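Dihydropteridine reductase (Caenorhabditis elegans, PDB 1OOE) probably catalyses the NADH- or NADPH-dependent reduction of quinonoid dihydrobiopterin to tetrahydrobiopterin, working as a homodimer of the short-chain dehydrogenase/reductase family. Local coordinates at residues V6-G11 and Y28-I33; L20-K25 and H204-T209; G75-A80 and G122-L127; A169-M174 and S214-G219. All blocks are in the same frame, centred on the assembly; numbering follows the deposited sequence.

Interaction 1. Residues V6-G11 and Y28-I33; sequences VIVYGG and YTVLNI
Y9 carries its ring anti to the backbone N (chi1 -160°), and the CG2 branch of I33 likewise stands anti to its own N, a pairing that sets this methyl 3.9 Å from the centroid of the Y9 ring, only 3° off the ring normal: a CH-pi contact squarely over the face. The two residues sit at the C-terminal end of two adjacent parallel strands, the first and second of the beta-alpha-beta unit that opens a Rossmann fold, with helix 14-25 as the crossover. The backbones are joined by alternating bonds, among them V8 N to L31 O at 2.8 Å and L31 N to V6 O at 2.9 Å, the latter almost straight (175°). On the face with Y9, the CG2 of I7 meets I33 CD1 at 3.6 Å, and helices 53-68 and 93-118 cover this side. V6 and V8 line the other face, where V6 packs on F23 of helix 14-25. Past the strand, G10 N still bonds I33 O as the chain enters a glycine-rich turn consistent with the dinucleotide-binding GxGxxG motif. N32 gives its ND2 to N44, while its OD1 lies 2.9 Å from G11 CA, where a beta carbon on G11 would clash.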
loop_
_atom_site.group_PDB
_atom_site.type_symbol
_atom_site.label_atom_id
_atom_site.label_comp_id
_atom_site.label_asym_id
_atom_site.label_seq_id
_atom_site.Cartn_x
_atom_site.Cartn_y
_atom_site.Cartn_z
ATOM N N VAL A 6 19.715 5.065 19.499
ATOM C CA VAL A 6 19.010 4.485 18.364
ATOM C C VAL A 6 17.662 3.936 18.814
ATOM O O VAL A 6 17.479 3.557 19.974
ATOM C CB VAL A 6 19.819 3.339 17.679
ATOM C CG1 VAL A 6 21.104 3.890 17.077
ATOM C CG2 VAL A 6 20.124 2.240 18.678
ATOM N N ILE A 7 16.712 3.923 17.888
ATOM C CA ILE A 7 15.374 3.410 18.148
ATOM C C ILE A 7 15.180 2.123 17.356
ATOM O O ILE A 7 15.493 2.067 16.167
ATOM C CB ILE A 7 14.293 4.421 17.697
ATOM C CG1 ILE A 7 14.333 5.662 18.594
ATOM C CG2 ILE A 7 12.911 3.761 17.705
ATOM C CD1 ILE A 7 13.416 6.774 18.121
ATOM N N VAL A 8 14.688 1.084 18.025
ATOM C CA VAL A 8 14.419 -0.189 17.367
ATOM C C VAL A 8 12.926 -0.439 17.514
ATOM O O VAL A 8 12.435 -0.716 18.610
ATOM C CB VAL A 8 15.191 -1.368 18.019
ATOM C CG1 VAL A 8 14.821 -2.678 17.316
ATOM C CG2 VAL A 8 16.691 -1.138 17.920
ATOM N N TYR A 9 12.212 -0.311 16.400
ATOM C CA TYR A 9 10.772 -0.514 16.352
ATOM C C TYR A 9 10.613 -1.990 15.995
ATOM O O TYR A 9 10.834 -2.385 14.848
ATOM C CB TYR A 9 10.185 0.385 15.257
ATOM C CG TYR A 9 8.701 0.678 15.349
ATOM C CD1 TYR A 9 7.778 -0.331 15.622
ATOM C CD2 TYR A 9 8.218 1.962 15.096
ATOM C CE1 TYR A 9 6.403 -0.066 15.634
ATOM C CE2 TYR A 9 6.856 2.236 15.104
ATOM C CZ TYR A 9 5.953 1.223 15.370
ATOM O OH TYR A 9 4.606 1.500 15.351
ATOM N N GLY A 10 10.252 -2.794 16.992
ATOM C CA GLY A 10 10.101 -4.230 16.803
ATOM C C GLY A 10 11.223 -4.955 17.535
ATOM O O GLY A 10 11.686 -6.013 17.104
ATOM N N GLY A 11 11.651 -4.379 18.656
ATOM C CA GLY A 11 12.738 -4.948 19.440
ATOM C C GLY A 11 12.497 -6.273 20.139
ATOM O O GLY A 11 13.419 -6.824 20.751
ATOM N N TYR A 28 25.803 2.053 22.462
ATOM C CA TYR A 28 24.652 2.912 22.198
ATOM C C TYR A 28 23.538 2.757 23.228
ATOM O O TYR A 28 23.403 1.714 23.866
ATOM C CB TYR A 28 24.054 2.620 20.816
ATOM C CG TYR A 28 24.865 3.123 19.645
ATOM C CD1 TYR A 28 26.000 2.440 19.212
ATOM C CD2 TYR A 28 24.495 4.287 18.968
ATOM C CE1 TYR A 28 26.748 2.903 18.134
ATOM C CE2 TYR A 28 25.235 4.758 17.890
ATOM C CZ TYR A 28 26.361 4.062 17.478
ATOM O OH TYR A 28 27.100 4.525 16.414
ATOM N N THR A 29 22.756 3.821 23.393
ATOM C CA THR A 29 21.599 3.804 24.278
ATOM C C THR A 29 20.517 3.340 23.314
ATOM O O THR A 29 20.433 3.856 22.200
ATOM C CB THR A 29 21.236 5.215 24.773
ATOM O OG1 THR A 29 22.317 5.742 25.552
ATOM C CG2 THR A 29 19.971 5.176 25.621
ATOM N N VAL A 30 19.699 2.375 23.717
ATOM C CA VAL A 30 18.670 1.866 22.819
ATOM C C VAL A 30 17.239 1.974 23.327
ATOM O O VAL A 30 16.916 1.564 24.443
ATOM C CB VAL A 30 18.946 0.388 22.452
ATOM C CG1 VAL A 30 17.963 -0.076 21.386
ATOM C CG2 VAL A 30 20.380 0.230 21.975
ATOM N N LEU A 31 16.379 2.533 22.486
ATOM C CA LEU A 31 14.972 2.677 22.823
ATOM C C LEU A 31 14.196 1.637 22.029
ATOM O O LEU A 31 14.332 1.552 20.807
ATOM C CB LEU A 31 14.466 4.076 22.460
ATOM C CG LEU A 31 15.033 5.271 23.233
ATOM C CD1 LEU A 31 16.462 5.552 22.793
ATOM C CD2 LEU A 31 14.157 6.491 22.979
ATOM N N ASN A 32 13.393 0.839 22.728
ATOM C CA ASN A 32 12.583 -0.187 22.081
ATOM C C ASN A 32 11.127 0.241 21.980
ATOM O O ASN A 32 10.562 0.789 22.929
ATOM C CB ASN A 32 12.649 -1.503 22.865
ATOM C CG ASN A 32 11.579 -2.496 22.425
ATOM O OD1 ASN A 32 11.600 -2.986 21.299
ATOM N ND2 ASN A 32 10.634 -2.783 23.314
ATOM N N ILE A 33 10.526 -0.002 20.820
ATOM C CA ILE A 33 9.123 0.316 20.599
ATOM C C ILE A 33 8.479 -0.999 20.170
ATOM O O ILE A 33 8.821 -1.545 19.122
ATOM C CB ILE A 33 8.934 1.352 19.466
ATOM C CG1 ILE A 33 9.597 2.680 19.844
ATOM C CG2 ILE A 33 7.448 1.563 19.201
ATOM C CD1 ILE A 33 9.497 3.751 18.762
#

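Interaction 2. Residues L20-K25 and H204-T209; sequences LEFFKK and HLLKWT
F23 reaches from helix 14-25 into the flank of helix 198-210, and its ring meets more of the far helix with each step outward. CB sends the ring off anti to the carbonyl carbon (chi1 -86°), and CD2 turns toward V6 on the sheet below. Farther out, CE1 touches L205 CB at 3.9 Å, this methylene lying in the ring plane at the edge, while on the other side CE2 meets L206 CD1 at 4.0 Å. The tip, CZ, presses on the backbone itself, 3.6 Å from L206 N, with T209 OG1 also near the ring edge. That hydroxyl donates to L205 O at 2.7 Å from above the carbonyl plane, opposite the helical bond from T209 N, so the L205 oxygen just beyond the ring edge is held by two donors. One residue earlier, F22 CG stands anti to its N, which brings CE2 against L206 CD2 at 3.7 Å; L206 is thus wedged by both phenylalanines. Cutting F23 back to an alanine is likely to open a gap between the helices, since L205 CB and L206 CD1 would lose the ring they pack on, as would Y28 and F77. The axes of the short helical segments approach to 10.8 Å at an angle of 51°, and the two phenylalanines and the leucines bridge the gap in this protein. Helices layered on one face of a mostly parallel sheet are typical of the Rossmann fold.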
loop_
_atom_site.group_PDB
_atom_site.type_symbol
_atom_site.label_atom_id
_atom_site.label_comp_id
_atom_site.label_asym_id
_atom_site.label_seq_id
_atom_site.Cartn_x
_atom_site.Cartn_y
_atom_site.Cartn_z
ATOM N N LEU A 20 19.050 -4.690 18.714
ATOM C CA LEU A 20 19.086 -3.976 19.985
ATOM C C LEU A 20 20.292 -4.404 20.820
ATOM O O LEU A 20 21.038 -3.565 21.327
ATOM C CB LEU A 20 17.785 -4.225 20.758
ATOM C CG LEU A 20 17.557 -3.459 22.067
ATOM C CD1 LEU A 20 16.059 -3.398 22.372
ATOM C CD2 LEU A 20 18.315 -4.127 23.201
ATOM N N GLU A 21 20.492 -5.712 20.952
ATOM C CA GLU A 21 21.621 -6.225 21.723
ATOM C C GLU A 21 22.960 -5.796 21.127
ATOM O O GLU A 21 23.884 -5.428 21.855
ATOM C CB GLU A 21 21.569 -7.755 21.791
ATOM C CG GLU A 21 20.453 -8.324 22.653
ATOM C CD GLU A 21 20.517 -7.840 24.089
ATOM O OE1 GLU A 21 21.635 -7.556 24.574
ATOM O OE2 GLU A 21 19.452 -7.758 24.738
ATOM N N PHE A 22 23.061 -5.842 19.803
ATOM C CA PHE A 22 24.295 -5.478 19.120
ATOM C C PHE A 22 24.690 -4.017 19.328
ATOM O O PHE A 22 25.849 -3.721 19.617
ATOM C CB PHE A 22 24.174 -5.772 17.624
ATOM C CG PHE A 22 25.472 -5.663 16.880
ATOM C CD1 PHE A 22 26.483 -6.598 17.080
ATOM C CD2 PHE A 22 25.688 -4.624 15.983
ATOM C CE1 PHE A 22 27.692 -6.500 16.393
ATOM C CE2 PHE A 22 26.895 -4.516 15.291
ATOM C CZ PHE A 22 27.897 -5.455 15.496
ATOM N N PHE A 23 23.738 -3.099 19.180
ATOM C CA PHE A 23 24.056 -1.687 19.372
ATOM C C PHE A 23 24.397 -1.394 20.825
ATOM O O PHE A 23 25.269 -0.571 21.114
ATOM C CB PHE A 23 22.901 -0.794 18.904
ATOM C CG PHE A 23 22.943 -0.482 17.432
ATOM C CD1 PHE A 23 22.637 -1.460 16.488
ATOM C CD2 PHE A 23 23.340 0.778 16.986
ATOM C CE1 PHE A 23 22.729 -1.188 15.121
ATOM C CE2 PHE A 23 23.435 1.058 15.625
ATOM C CZ PHE A 23 23.129 0.072 14.688
ATOM N N LYS A 24 23.711 -2.075 21.736
ATOM C CA LYS A 24 23.956 -1.901 23.162
ATOM C C LYS A 24 25.390 -2.326 23.474
ATOM O O LYS A 24 26.111 -1.641 24.205
ATOM C CB LYS A 24 22.974 -2.755 23.963
ATOM C CG LYS A 24 23.015 -2.536 25.463
ATOM C CD LYS A 24 22.055 -3.487 26.169
ATOM C CE LYS A 24 22.063 -3.272 27.673
ATOM N NZ LYS A 24 21.167 -4.229 28.377
ATOM N N LYS A 25 25.803 -3.459 22.912
ATOM C CA LYS A 25 27.152 -3.965 23.132
ATOM C C LYS A 25 28.185 -2.988 22.584
ATOM O O LYS A 25 29.321 -2.932 23.063
ATOM C CB LYS A 25 27.327 -5.330 22.456
ATOM C CG LYS A 25 28.735 -5.907 22.586
ATOM C CD LYS A 25 28.887 -7.220 21.826
ATOM C CE LYS A 25 28.003 -8.310 22.410
ATOM N NZ LYS A 25 28.315 -8.574 23.845
ATOM N N HIS A 204 25.798 -4.367 9.391
ATOM C CA HIS A 204 25.639 -3.346 8.367
ATOM C C HIS A 204 24.921 -2.114 8.894
ATOM O O HIS A 204 25.238 -0.993 8.495
ATOM C CB HIS A 204 24.924 -3.903 7.133
ATOM C CG HIS A 204 25.838 -4.632 6.198
ATOM N ND1 HIS A 204 26.349 -5.882 6.479
ATOM C CD2 HIS A 204 26.380 -4.262 5.013
ATOM C CE1 HIS A 204 27.166 -6.249 5.507
ATOM N NE2 HIS A 204 27.203 -5.284 4.605
ATOM N N LEU A 205 23.962 -2.301 9.796
ATOM C CA LEU A 205 23.272 -1.140 10.344
ATOM C C LEU A 205 24.258 -0.272 11.126
ATOM O O LEU A 205 24.226 0.956 11.024
ATOM C CB LEU A 205 22.112 -1.563 11.248
ATOM C CG LEU A 205 20.888 -2.161 10.548
ATOM C CD1 LEU A 205 19.883 -2.628 11.590
ATOM C CD2 LEU A 205 20.265 -1.124 9.621
ATOM N N LEU A 206 25.140 -0.896 11.902
ATOM C CA LEU A 206 26.122 -0.119 12.664
ATOM C C LEU A 206 27.055 0.621 11.703
ATOM O O LEU A 206 27.385 1.790 11.925
ATOM C CB LEU A 206 26.937 -1.024 13.602
ATOM C CG LEU A 206 28.023 -0.330 14.442
ATOM C CD1 LEU A 206 27.392 0.751 15.309
ATOM C CD2 LEU A 206 28.741 -1.352 15.308
ATOM N N LYS A 207 27.465 -0.049 10.629
ATOM C CA LYS A 207 28.352 0.571 9.644
ATOM C C LYS A 207 27.701 1.773 8.965
ATOM O O LYS A 207 28.299 2.845 8.873
ATOM C CB LYS A 207 28.769 -0.436 8.567
ATOM C CG LYS A 207 29.778 0.141 7.573
ATOM C CD LYS A 207 30.176 -0.842 6.479
ATOM C CE LYS A 207 29.017 -1.145 5.537
ATOM N NZ LYS A 207 29.461 -1.948 4.354
ATOM N N TRP A 208 26.475 1.592 8.481
ATOM C CA TRP A 208 25.773 2.676 7.810
ATOM C C TRP A 208 25.454 3.823 8.770
ATOM O O TRP A 208 25.367 4.982 8.356
ATOM C CB TRP A 208 24.478 2.166 7.164
ATOM C CG TRP A 208 24.674 1.090 6.121
ATOM C CD1 TRP A 208 25.732 0.952 5.271
ATOM C CD2 TRP A 208 23.751 0.044 5.786
ATOM N NE1 TRP A 208 25.525 -0.117 4.423
ATOM C CE2 TRP A 208 24.316 -0.689 4.719
ATOM C CE3 TRP A 208 22.498 -0.342 6.281
ATOM C CZ2 TRP A 208 23.671 -1.789 4.138
ATOM C CZ3 TRP A 208 21.855 -1.436 5.703
ATOM C CH2 TRP A 208 22.445 -2.144 4.643
ATOM N N THR A 209 25.284 3.504 10.048
ATOM C CA THR A 209 24.975 4.530 11.041
ATOM C C THR A 209 26.191 5.401 11.348
ATOM O O THR A 209 26.075 6.625 11.473
ATOM C CB THR A 209 24.475 3.900 12.364
ATOM O OG1 THR A 209 23.261 3.178 12.124
ATOM C CG2 THR A 209 24.200 4.980 13.403
#

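Interaction 3. Residues G75-A80 and G122-L127; sequences GVFCVA and GGLLQL
V76 O is gripped from the neighbouring strand by two groups: Q126 N donates to V76 O at 2.9 Å along a nearly straight line (171°). The second is a CA-H contact, L125 CA lying 3.4 Å from V76 O. L124 O is treated alike, taking V76 N at 3.0 Å and the CA-H of G75, and C78 N completes the series on Q126 O. Beside this, Q126 CG stands anti to the backbone N and the chain bends at chi2, setting the amide beside the base of the F77 side chain, its plane 25° from that of the ring. OE1 rests 3.2 Å from F77 CB, buried and with no polar partner, while NE2 makes weak bonds to L127 O and to T128 OG1. With Q126 replaced by a leucine, L127 O would probably lose the weak amide donor it now has. The strands run parallel, 3° apart, as the adjacent strands of a beta-alpha-beta crossover through helix 93-118 in the middle of the Rossmann sheet. G75 lies under the F77 ring, where a beta carbon would collide with CE1; F77 CE1 also meets L124 CD2 at 4.0 Å, and T209 packs on the ring from helix 198-210. On the opposite face L125 CD1 lies 3.8 Å from V76 CB, with A111 of helix 93-118 also against V76.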
loop_
_atom_site.group_PDB
_atom_site.type_symbol
_atom_site.label_atom_id
_atom_site.label_comp_id
_atom_site.label_asym_id
_atom_site.label_seq_id
_atom_site.Cartn_x
_atom_site.Cartn_y
_atom_site.Cartn_z
ATOM N N GLY A 75 19.835 6.816 14.543
ATOM C CA GLY A 75 19.132 5.925 13.638
ATOM C C GLY A 75 17.809 5.431 14.186
ATOM O O GLY A 75 17.599 5.372 15.400
ATOM N N VAL A 76 16.904 5.111 13.267
ATOM C CA VAL A 76 15.586 4.570 13.590
ATOM C C VAL A 76 15.519 3.312 12.725
ATOM O O VAL A 76 15.596 3.396 11.502
ATOM C CB VAL A 76 14.451 5.549 13.183
ATOM C CG1 VAL A 76 13.086 4.904 13.422
ATOM C CG2 VAL A 76 14.563 6.838 13.994
ATOM N N PHE A 77 15.412 2.152 13.363
ATOM C CA PHE A 77 15.370 0.887 12.635
ATOM C C PHE A 77 14.025 0.207 12.852
ATOM O O PHE A 77 13.693 -0.165 13.974
ATOM C CB PHE A 77 16.496 -0.034 13.118
ATOM C CG PHE A 77 17.838 0.646 13.242
ATOM C CD1 PHE A 77 18.321 1.473 12.228
ATOM C CD2 PHE A 77 18.625 0.443 14.372
ATOM C CE1 PHE A 77 19.569 2.086 12.339
ATOM C CE2 PHE A 77 19.876 1.051 14.494
ATOM C CZ PHE A 77 20.348 1.874 13.476
ATOM N N CYS A 78 13.259 0.042 11.776
ATOM C CA CYS A 78 11.941 -0.580 11.869
ATOM C C CYS A 78 11.922 -1.977 11.261
ATOM O O CYS A 78 12.059 -2.133 10.048
ATOM C CB CYS A 78 10.903 0.297 11.166
ATOM S SG CYS A 78 9.194 -0.259 11.380
ATOM N N VAL A 79 11.743 -2.984 12.113
ATOM C CA VAL A 79 11.709 -4.377 11.673
ATOM C C VAL A 79 10.468 -5.105 12.192
ATOM O O VAL A 79 10.442 -6.338 12.265
ATOM C CB VAL A 79 12.974 -5.133 12.151
ATOM C CG1 VAL A 79 14.201 -4.578 11.439
ATOM C CG2 VAL A 79 13.132 -5.000 13.668
ATOM N N ALA A 80 9.434 -4.340 12.527
ATOM C CA ALA A 80 8.193 -4.908 13.054
ATOM C C ALA A 80 7.309 -5.558 11.991
ATOM O O ALA A 80 7.416 -5.252 10.805
ATOM C CB ALA A 80 7.407 -3.825 13.778
ATOM N N GLY A 122 21.851 13.792 8.733
ATOM C CA GLY A 122 22.845 12.810 8.336
ATOM C C GLY A 122 22.600 11.434 8.940
ATOM O O GLY A 122 23.376 10.510 8.713
ATOM N N GLY A 123 21.524 11.295 9.711
ATOM C CA GLY A 123 21.220 10.017 10.335
ATOM C C GLY A 123 20.643 8.987 9.384
ATOM O O GLY A 123 20.482 9.260 8.198
ATOM N N LEU A 124 20.317 7.810 9.913
ATOM C CA LEU A 124 19.776 6.721 9.104
ATOM C C LEU A 124 18.408 6.205 9.538
ATOM O O LEU A 124 18.173 5.965 10.719
ATOM C CB LEU A 124 20.752 5.537 9.119
ATOM C CG LEU A 124 20.267 4.216 8.512
ATOM C CD1 LEU A 124 20.126 4.366 7.012
ATOM C CD2 LEU A 124 21.248 3.096 8.849
ATOM N N LEU A 125 17.507 6.050 8.567
ATOM C CA LEU A 125 16.193 5.467 8.820
ATOM C C LEU A 125 16.200 4.176 8.005
ATOM O O LEU A 125 16.469 4.201 6.801
ATOM C CB LEU A 125 15.050 6.362 8.325
ATOM C CG LEU A 125 13.684 5.653 8.222
ATOM C CD1 LEU A 125 13.180 5.272 9.613
ATOM C CD2 LEU A 125 12.678 6.564 7.525
ATOM N N GLN A 126 15.947 3.049 8.659
ATOM C CA GLN A 126 15.907 1.770 7.956
ATOM C C GLN A 126 14.521 1.160 8.098
ATOM O O GLN A 126 13.946 1.139 9.186
ATOM C CB GLN A 126 16.973 0.820 8.514
ATOM C CG GLN A 126 16.841 -0.630 8.052
ATOM C CD GLN A 126 16.046 -1.471 9.030
ATOM O OE1 GLN A 126 16.274 -1.403 10.240
ATOM N NE2 GLN A 126 15.115 -2.280 8.517
ATOM N N LEU A 127 13.982 0.692 6.977
ATOM C CA LEU A 127 12.663 0.073 6.953
ATOM C C LEU A 127 12.810 -1.342 6.415
ATOM O O LEU A 127 13.847 -1.704 5.852
ATOM C CB LEU A 127 11.707 0.861 6.049
ATOM C CG LEU A 127 11.488 2.345 6.363
ATOM C CD1 LEU A 127 10.559 2.941 5.319
ATOM C CD2 LEU A 127 10.905 2.511 7.768
#

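Interaction 4. Residues A169-M174 and S214-G219; sequences AVLTIM and SRPSSG
G219 N donates to V170 O at 2.7 Å, nearly straight (173°) and in the carbonyl plane, and the N-H of V170 is taken in turn by the hydroxyl oxygen of S218 at 3.1 Å. A serine side chain thus stands in for a backbone acceptor, and the N-H and C=O of V170 are both bonded by the loop. The S218 OG can do this because it lies anti to its own N (chi1 -178°), swung across toward the strand; V170 CG1 rests against it at 3.5 Å. These bonds tie strand 169-175 of the Rossmann sheet to the loop that leaves helix 198-210, just before the loop becomes strand 221-227, its parallel neighbour in the sheet. G219 takes up backbone angles at which a beta carbon would jam against the preceding carbonyl oxygen. Earlier in the loop, R215 stretches out with CG to NE extended, giving NE to W208 O and NH2 to G122 O, while NH1 passes 3.9 Å from A169 CB. On the same face as A169, L171 CD1 meets P216 CD at 3.7 Å, the two side chains crossing at about a right angle, and L171 CD2 approaches S217 O at 3.6 Å, with W208 packed against both L171 and P216.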
loop_
_atom_site.group_PDB
_atom_site.type_symbol
_atom_site.label_atom_id
_atom_site.label_comp_id
_atom_site.label_asym_id
_atom_site.label_seq_id
_atom_site.Cartn_x
_atom_site.Cartn_y
_atom_site.Cartn_z
ATOM N N ALA A 169 19.528 9.472 5.200
ATOM C CA ALA A 169 19.236 8.466 4.187
ATOM C C ALA A 169 18.218 7.472 4.708
ATOM O O ALA A 169 18.123 7.243 5.914
ATOM C CB ALA A 169 20.515 7.727 3.796
ATOM N N VAL A 170 17.440 6.907 3.791
ATOM C CA VAL A 170 16.470 5.876 4.134
ATOM C C VAL A 170 16.896 4.646 3.331
ATOM O O VAL A 170 17.178 4.745 2.132
ATOM C CB VAL A 170 15.012 6.288 3.771
ATOM C CG1 VAL A 170 14.904 6.628 2.296
ATOM C CG2 VAL A 170 14.056 5.165 4.132
ATOM N N LEU A 171 16.997 3.504 4.007
ATOM C CA LEU A 171 17.392 2.250 3.364
ATOM C C LEU A 171 16.364 1.190 3.741
ATOM O O LEU A 171 15.965 1.093 4.900
ATOM C CB LEU A 171 18.792 1.821 3.830
ATOM C CG LEU A 171 19.945 2.772 3.487
ATOM C CD1 LEU A 171 21.251 2.204 4.025
ATOM C CD2 LEU A 171 20.023 2.972 1.974
ATOM N N THR A 172 15.935 0.397 2.761
ATOM C CA THR A 172 14.922 -0.630 3.003
ATOM C C THR A 172 15.473 -2.015 2.655
ATOM O O THR A 172 15.833 -2.275 1.510
ATOM C CB THR A 172 13.652 -0.308 2.179
ATOM O OG1 THR A 172 13.058 0.897 2.686
ATOM C CG2 THR A 172 12.632 -1.432 2.270
ATOM N N ILE A 173 15.547 -2.896 3.652
ATOM C CA ILE A 173 16.097 -4.235 3.440
ATOM C C ILE A 173 15.078 -5.284 3.005
ATOM O O ILE A 173 13.916 -5.241 3.402
ATOM C CB ILE A 173 16.824 -4.750 4.707
ATOM C CG1 ILE A 173 15.839 -4.908 5.867
ATOM C CG2 ILE A 173 17.931 -3.775 5.101
ATOM C CD1 ILE A 173 16.457 -5.518 7.118
ATOM N N MET A 174 15.534 -6.231 2.188
ATOM C CA MET A 174 14.680 -7.307 1.689
ATOM C C MET A 174 15.428 -8.642 1.719
ATOM O O MET A 174 15.874 -9.147 0.686
ATOM C CB MET A 174 14.216 -7.007 0.255
ATOM C CG MET A 174 13.522 -5.653 0.079
ATOM S SD MET A 174 12.847 -5.382 -1.580
ATOM C CE MET A 174 14.358 -5.463 -2.591
ATOM N N SER A 214 29.607 4.703 3.484
ATOM C CA SER A 214 29.465 3.260 3.278
ATOM C C SER A 214 28.041 2.901 2.870
ATOM O O SER A 214 27.739 1.743 2.580
ATOM C CB SER A 214 29.801 2.495 4.563
ATOM O OG SER A 214 28.781 2.647 5.546
ATOM N N ARG A 215 27.173 3.905 2.839
ATOM C CA ARG A 215 25.767 3.703 2.510
ATOM C C ARG A 215 25.407 3.633 1.035
ATOM O O ARG A 215 26.003 4.317 0.199
ATOM C CB ARG A 215 24.920 4.833 3.102
ATOM C CG ARG A 215 24.971 4.993 4.597
ATOM C CD ARG A 215 24.298 6.295 4.989
ATOM N NE ARG A 215 24.283 6.485 6.435
ATOM C CZ ARG A 215 23.846 7.582 7.045
ATOM N NH1 ARG A 215 23.382 8.604 6.337
ATOM N NH2 ARG A 215 23.874 7.656 8.368
ATOM N N PRO A 216 24.427 2.780 0.695
ATOM C CA PRO A 216 23.977 2.655 -0.692
ATOM C C PRO A 216 23.172 3.948 -0.902
ATOM O O PRO A 216 22.982 4.705 0.050
ATOM C CB PRO A 216 23.065 1.431 -0.656
ATOM C CG PRO A 216 23.639 0.608 0.459
ATOM C CD PRO A 216 23.949 1.646 1.507
ATOM N N SER A 217 22.688 4.196 -2.114
ATOM C CA SER A 217 21.908 5.410 -2.377
ATOM C C SER A 217 20.641 5.451 -1.521
ATOM O O SER A 217 19.996 4.429 -1.322
ATOM C CB SER A 217 21.510 5.478 -3.856
ATOM O OG SER A 217 22.646 5.470 -4.705
ATOM N N SER A 218 20.286 6.631 -1.015
ATOM C CA SER A 218 19.080 6.768 -0.203
ATOM C C SER A 218 17.891 6.353 -1.059
ATOM O O SER A 218 17.792 6.747 -2.223
ATOM C CB SER A 218 18.893 8.213 0.263
ATOM O OG SER A 218 17.743 8.340 1.085
ATOM N N GLY A 219 17.003 5.550 -0.478
ATOM C CA GLY A 219 15.830 5.071 -1.191
ATOM C C GLY A 219 16.017 3.673 -1.760
ATOM O O GLY A 219 15.089 3.086 -2.325
#

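Interactions 1, 3 and 4 share one sheet and step across its strands in the order 28-34, 4-9, 73-78, 123-128, 169-175. Neighbouring centres in this row are about 10 Å apart, the outer two about 19 Å. They also follow in series along the chain. Backbone bonds join 1 to 3 through I7 and Y9 with F77, and 3 to 4 through L127 N and L171 O. Interaction 2 lies over one face and touches all three others, for example through Y28 N with F23 O and L205 with Q126. Its segments alternate with those of 1 and 4 and span interaction 3, tying the late helix 198-210 to the N-terminal, probably cofactor-binding, part of the Rossmann sheet.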